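Local coordinates for envelope glycoprotein (Thogoto virus, PDB 5XEA) that probably attaches the virus to its host-cell receptor and then induces fusion of the virion with the host membrane, at residues W50-C54 with S103-L107; R119-V123 with D139-G143. All coordinates share one frame; numbering follows the deposited sequence.

Contact 1 of 2, residues W50-C54 with S103-L107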
loop_
_atom_site.group_PDB
_atom_site.type_symbol
_atom_site.label_atom_id
_atom_site.label_comp_id
_atom_site.label_asym_id
_atom_site.label_seq_id
_atom_site.Cartn_x
_atom_site.Cartn_y
_atom_site.Cartn_z
ATOM N N TRP B 50 -4.937 -26.225 -32.388
ATOM C CA TRP B 50 -3.681 -26.879 -32.765
ATOM C C TRP B 50 -3.953 -27.707 -34.008
ATOM O O TRP B 50 -4.814 -28.588 -33.983
ATOM C CB TRP B 50 -3.137 -27.782 -31.653
ATOM C CG TRP B 50 -1.922 -28.599 -32.029
ATOM C CD1 TRP B 50 -1.884 -29.946 -32.277
ATOM C CD2 TRP B 50 -0.576 -28.124 -32.210
ATOM N NE1 TRP B 50 -0.600 -30.335 -32.597
ATOM C CE2 TRP B 50 0.219 -29.237 -32.561
ATOM C CE3 TRP B 50 0.032 -26.868 -32.104
ATOM C CZ2 TRP B 50 1.599 -29.136 -32.800
ATOM C CZ3 TRP B 50 1.404 -26.763 -32.354
ATOM C CH2 TRP B 50 2.172 -27.900 -32.699
ATOM N N VAL B 51 -3.236 -27.413 -35.091
ATOM C CA VAL B 51 -3.394 -28.127 -36.356
ATOM C C VAL B 51 -2.029 -28.665 -36.782
ATOM O O VAL B 51 -1.106 -27.881 -37.040
ATOM C CB VAL B 51 -3.995 -27.227 -37.454
ATOM C CG1 VAL B 51 -4.180 -28.009 -38.753
ATOM C CG2 VAL B 51 -5.336 -26.636 -36.988
ATOM N N ALA B 52 -1.899 -29.991 -36.841
ATOM C CA ALA B 52 -0.677 -30.658 -37.301
ATOM C C ALA B 52 -0.999 -31.516 -38.523
ATOM O O ALA B 52 -1.649 -32.562 -38.407
ATOM C CB ALA B 52 -0.048 -31.509 -36.194
ATOM N N TYR B 53 -0.520 -31.088 -39.680
ATOM C CA TYR B 53 -0.678 -31.809 -40.939
ATOM C C TYR B 53 0.689 -32.355 -41.346
ATOM O O TYR B 53 1.602 -31.589 -41.660
ATOM C CB TYR B 53 -1.244 -30.873 -41.998
ATOM C CG TYR B 53 -1.512 -31.510 -43.346
ATOM C CD1 TYR B 53 -2.533 -32.439 -43.506
ATOM C CD2 TYR B 53 -0.760 -31.160 -44.469
ATOM C CE1 TYR B 53 -2.798 -33.014 -44.754
ATOM C CE2 TYR B 53 -1.019 -31.734 -45.722
ATOM C CZ TYR B 53 -2.043 -32.651 -45.854
ATOM O OH TYR B 53 -2.312 -33.218 -47.081
ATOM N N CYS B 54 0.836 -33.668 -41.344
ATOM C CA CYS B 54 2.138 -34.282 -41.542
ATOM C C CYS B 54 2.090 -35.187 -42.760
ATOM O O CYS B 54 1.018 -35.618 -43.179
ATOM C CB CYS B 54 2.539 -35.083 -40.307
ATOM S SG CYS B 54 2.523 -34.084 -38.787
ATOM N N SER B 103 -7.185 -37.048 -43.652
ATOM C CA SER B 103 -6.330 -35.888 -43.407
ATOM C C SER B 103 -6.829 -34.642 -44.122
ATOM O O SER B 103 -6.308 -33.551 -43.871
ATOM C CB SER B 103 -4.888 -36.188 -43.827
ATOM O OG SER B 103 -4.789 -36.390 -45.227
ATOM N N TYR B 104 -7.825 -34.787 -44.998
ATOM C CA TYR B 104 -8.467 -33.669 -45.682
ATOM C C TYR B 104 -8.972 -32.611 -44.706
ATOM O O TYR B 104 -9.035 -31.427 -45.054
ATOM C CB TYR B 104 -9.624 -34.232 -46.524
ATOM C CG TYR B 104 -10.327 -33.300 -47.489
ATOM C CD1 TYR B 104 -9.681 -32.815 -48.620
ATOM C CD2 TYR B 104 -11.669 -32.968 -47.311
ATOM C CE1 TYR B 104 -10.339 -31.988 -49.531
ATOM C CE2 TYR B 104 -12.338 -32.140 -48.215
ATOM C CZ TYR B 104 -11.665 -31.655 -49.323
ATOM O OH TYR B 104 -12.317 -30.837 -50.220
ATOM N N ALA B 105 -9.333 -33.012 -43.485
ATOM C CA ALA B 105 -9.901 -32.065 -42.524
ATOM C C ALA B 105 -8.919 -30.976 -42.121
ATOM O O ALA B 105 -9.352 -29.907 -41.685
ATOM C CB ALA B 105 -10.387 -32.800 -41.274
ATOM N N CYS B 106 -7.615 -31.229 -42.235
ATOM C CA CYS B 106 -6.586 -30.244 -41.931
ATOM C C CYS B 106 -6.427 -29.179 -43.001
ATOM O O CYS B 106 -5.584 -28.294 -42.837
ATOM C CB CYS B 106 -5.233 -30.934 -41.754
ATOM S SG CYS B 106 -4.889 -31.492 -40.107
ATOM N N LEU B 107 -7.146 -29.271 -44.111
ATOM C CA LEU B 107 -6.996 -28.332 -45.209
ATOM C C LEU B 107 -8.220 -27.424 -45.263
ATOM O O LEU B 107 -9.272 -27.734 -44.703
ATOM C CB LEU B 107 -6.795 -29.085 -46.532
ATOM C CG LEU B 107 -5.668 -30.139 -46.519
ATOM C CD1 LEU B 107 -5.464 -30.815 -47.877
ATOM C CD2 LEU B 107 -4.361 -29.537 -46.018
HETATM O O HOH W 1 -4.789 -34.484 -47.271
#
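Tyr-53 reaches out from its strand and lays its ring against the 3-10 turn at Ser-103 to Cys-106 and Leu-107 just after it. With CG anti to the backbone N (chi1 -178°), the ring extends past Cys-106 toward Leu-107. The methyl CD2 of Leu-107 sits over one face, 3.9 Å from the centroid of the Tyr-53 ring and 10° off its normal, a CH-pi contact almost straight above the centre. Cys-106 comes in obliquely, its CB 3.6 Å from Tyr-53 CD1, and the backbone O of Ser-103 approaches CE1 of the same ring, also at a slant.

Polar contact across the interface goes through water. One molecule lies in the plane of the Tyr-53 ring, at its edge, 2.8 Å from Tyr-53 OH, and donates to Ser-103 OG, also at 2.8 Å. Ser-103 OG in turn is hydrogen-bonded to the backbone O of Gly-100, so the bridge ends on a hydroxyl already tied into its own loop.

Two residues earlier on the same face of the strand, Val-51 also points toward the turn, and its CG1 meets Cys-106 SG at 3.8 Å. That sulfur belongs to the disulfide with Cys-136, which pins the turn to strand 133-156. Within the turn, the backbone bond from Cys-106 N to Ser-103 O (3.1 Å) links the two residues that meet the CD1-CE1 side of the Tyr-53 ring.

Beyond this shell, His-134 of strand 133-156 meets the Tyr-53 ring with its plane tilted by only about 15°. Strand 40-56 runs between strands 65-72 and 133-156, bonded to both by backbone hydrogen bonds at this level, and the 3-10 turn packs on one side of that antiparallel sheet, where Cys-106 also touches Ile-138.

Contact 2 of 2, residues R119-V123 with D139-G143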
loop_
_atom_site.group_PDB
_atom_site.type_symbol
_atom_site.label_atom_id
_atom_site.label_comp_id
_atom_site.label_asym_id
_atom_site.label_seq_id
_atom_site.Cartn_x
_atom_site.Cartn_y
_atom_site.Cartn_z
ATOM N N ARG B 119 -15.567 -25.037 -20.796
ATOM C CA ARG B 119 -14.159 -24.781 -21.056
ATOM C C ARG B 119 -13.604 -25.978 -21.819
ATOM O O ARG B 119 -14.138 -27.087 -21.747
ATOM C CB ARG B 119 -13.371 -24.557 -19.766
ATOM C CG ARG B 119 -13.382 -25.735 -18.799
ATOM C CD ARG B 119 -12.963 -25.287 -17.406
ATOM N NE ARG B 119 -13.741 -24.133 -16.944
ATOM C CZ ARG B 119 -14.979 -24.213 -16.461
ATOM N NH1 ARG B 119 -15.582 -25.395 -16.392
ATOM N NH2 ARG B 119 -15.617 -23.119 -16.051
ATOM N N LYS B 120 -12.507 -25.747 -22.529
ATOM C CA LYS B 120 -11.892 -26.810 -23.316
ATOM C C LYS B 120 -10.398 -26.550 -23.412
ATOM O O LYS B 120 -9.984 -25.438 -23.742
ATOM C CB LYS B 120 -12.531 -26.875 -24.707
ATOM C CG LYS B 120 -11.834 -27.745 -25.731
ATOM C CD LYS B 120 -12.362 -29.158 -25.707
ATOM C CE LYS B 120 -11.812 -29.984 -26.868
ATOM N NZ LYS B 120 -10.324 -30.056 -26.828
ATOM N N GLU B 121 -9.593 -27.567 -23.127
ATOM C CA GLU B 121 -8.150 -27.490 -23.317
ATOM C C GLU B 121 -7.731 -28.453 -24.428
ATOM O O GLU B 121 -8.321 -29.525 -24.597
ATOM C CB GLU B 121 -7.397 -27.816 -22.027
ATOM C CG GLU B 121 -5.892 -27.533 -22.112
ATOM C CD GLU B 121 -5.580 -26.077 -22.505
ATOM O OE1 GLU B 121 -5.268 -25.833 -23.687
ATOM O OE2 GLU B 121 -5.645 -25.171 -21.636
ATOM N N LEU B 122 -6.725 -28.056 -25.192
ATOM C CA LEU B 122 -6.283 -28.848 -26.330
ATOM C C LEU B 122 -5.190 -29.811 -25.890
ATOM O O LEU B 122 -4.585 -29.647 -24.838
ATOM C CB LEU B 122 -5.784 -27.950 -27.467
ATOM C CG LEU B 122 -4.596 -26.996 -27.298
ATOM C CD1 LEU B 122 -3.232 -27.671 -27.363
ATOM C CD2 LEU B 122 -4.700 -25.911 -28.380
ATOM N N VAL B 123 -4.973 -30.842 -26.700
ATOM C CA VAL B 123 -3.861 -31.773 -26.564
ATOM C C VAL B 123 -2.928 -31.497 -27.729
ATOM O O VAL B 123 -3.386 -31.340 -28.863
ATOM C CB VAL B 123 -4.333 -33.240 -26.591
ATOM C CG1 VAL B 123 -3.150 -34.191 -26.395
ATOM C CG2 VAL B 123 -5.379 -33.495 -25.522
ATOM N N ASP B 139 -6.906 -30.141 -32.547
ATOM C CA ASP B 139 -7.604 -30.023 -31.270
ATOM C C ASP B 139 -7.780 -28.547 -30.950
ATOM O O ASP B 139 -7.163 -27.667 -31.563
ATOM C CB ASP B 139 -6.874 -30.772 -30.142
ATOM C CG ASP B 139 -7.790 -31.090 -28.949
ATOM O OD1 ASP B 139 -9.013 -30.785 -29.018
ATOM O OD2 ASP B 139 -7.276 -31.628 -27.941
ATOM N N TRP B 140 -8.664 -28.275 -29.996
ATOM C CA TRP B 140 -9.099 -26.912 -29.732
ATOM C C TRP B 140 -8.961 -26.590 -28.256
ATOM O O TRP B 140 -9.055 -27.473 -27.403
ATOM C CB TRP B 140 -10.570 -26.702 -30.167
ATOM C CG TRP B 140 -10.748 -26.782 -31.641
ATOM C CD1 TRP B 140 -10.830 -27.923 -32.400
ATOM C CD2 TRP B 140 -10.814 -25.684 -32.554
ATOM N NE1 TRP B 140 -10.969 -27.596 -33.725
ATOM C CE2 TRP B 140 -10.943 -26.233 -33.855
ATOM C CE3 TRP B 140 -10.785 -24.286 -32.404
ATOM C CZ2 TRP B 140 -11.047 -25.435 -34.997
ATOM C CZ3 TRP B 140 -10.880 -23.495 -33.530
ATOM C CH2 TRP B 140 -11.018 -24.076 -34.820
ATOM N N ARG B 141 -8.766 -25.304 -27.965
ATOM C CA ARG B 141 -8.958 -24.774 -26.621
ATOM C C ARG B 141 -9.880 -23.567 -26.718
ATOM O O ARG B 141 -9.878 -22.841 -27.718
ATOM C CB ARG B 141 -7.644 -24.367 -25.933
ATOM C CG ARG B 141 -7.000 -23.105 -26.514
ATOM C CD ARG B 141 -5.524 -22.989 -26.129
ATOM N NE ARG B 141 -5.368 -23.071 -24.672
ATOM C CZ ARG B 141 -5.168 -22.026 -23.871
ATOM N NH1 ARG B 141 -5.093 -20.800 -24.366
ATOM N NH2 ARG B 141 -5.040 -22.208 -22.564
ATOM N N CYS B 142 -10.674 -23.368 -25.676
ATOM C CA CYS B 142 -11.478 -22.156 -25.599
ATOM C C CYS B 142 -11.861 -21.917 -24.150
ATOM O O CYS B 142 -11.814 -22.827 -23.316
ATOM C CB CYS B 142 -12.717 -22.247 -26.495
ATOM S SG CYS B 142 -13.844 -23.583 -26.049
ATOM N N GLY B 143 -12.235 -20.685 -23.857
ATOM C CA GLY B 143 -12.619 -20.342 -22.501
ATOM C C GLY B 143 -13.233 -18.963 -22.482
ATOM O O GLY B 143 -13.042 -18.163 -23.407
#
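Glu-121 and Arg-141 lie side by side and point the same way, their carboxylate and guanidinium planes only 19° apart. Arg-141 grips the acid side-on: NE gives a nearly straight bond to Glu-121 OE1 (2.9 Å), and NH2 reaches Glu-121 OE2 at 3.2 Å, each oxygen using its syn lone pair. The bend of the glutamate at chi2 (56°) brings the carboxylate back to the strand although its CB points away from it. OE1 also takes the backbone N of Leu-122 on its anti side.

Lys-120 and Asp-139 meet at a slant instead. The lysine bends at chi2 and chi4, bringing NZ to Asp-139 OD1 (2.7 Å, syn side) and to the backbone O of Trp-140 (2.9 Å), with a further bond to the backbone O of Glu-121 from above that carbonyl's plane. Trp-140 N reaches OD1 from the same face as the lysine. The other oxygen, Asp-139 OD2, accepts Val-123 N at 2.7 Å from above the carboxylate plane.

Between the backbones, Lys-120 and Cys-142 form a single antiparallel hydrogen-bonded pair, with Cys-142 N bonded to Lys-120 O (2.9 Å) and Lys-120 N to Cys-142 O (3.1 Å). Past it, side chains do much of the joining. Cys-142 is also held by its disulfide to Cys-89, and Arg-141 NH2 bonds Ser-429 O of helix 421-437.

Two ion pairs therefore fasten an irregular segment to the strand where regular backbone pairing gives out. Both acids also accept backbone N-H groups, which would probably favour their ionised forms and restrict carboxylate rotation.

Overall arrangement
Following the chain from the N terminus, the first of the four segments lies on strand 40-56, and contact 1 closes a loop of 48 residues when the chain comes back to it at 103-107. Contact 2 opens only afterwards and closes a shorter loop of 15 residues, from 119-123 to 139-143, so the two stand in series and neither nest nor cross. Their centres are about 17 Å apart. They join directly: strands 40-56 and 133-156 are antiparallel neighbours, with a probable hydrogen bond from Trp-50 N to Asp-139 O (2.8 Å), and Leu-122 packs against Trp-50. Together they fasten the 3-10 turn and the segment after strand 115-117 to one antiparallel sheet.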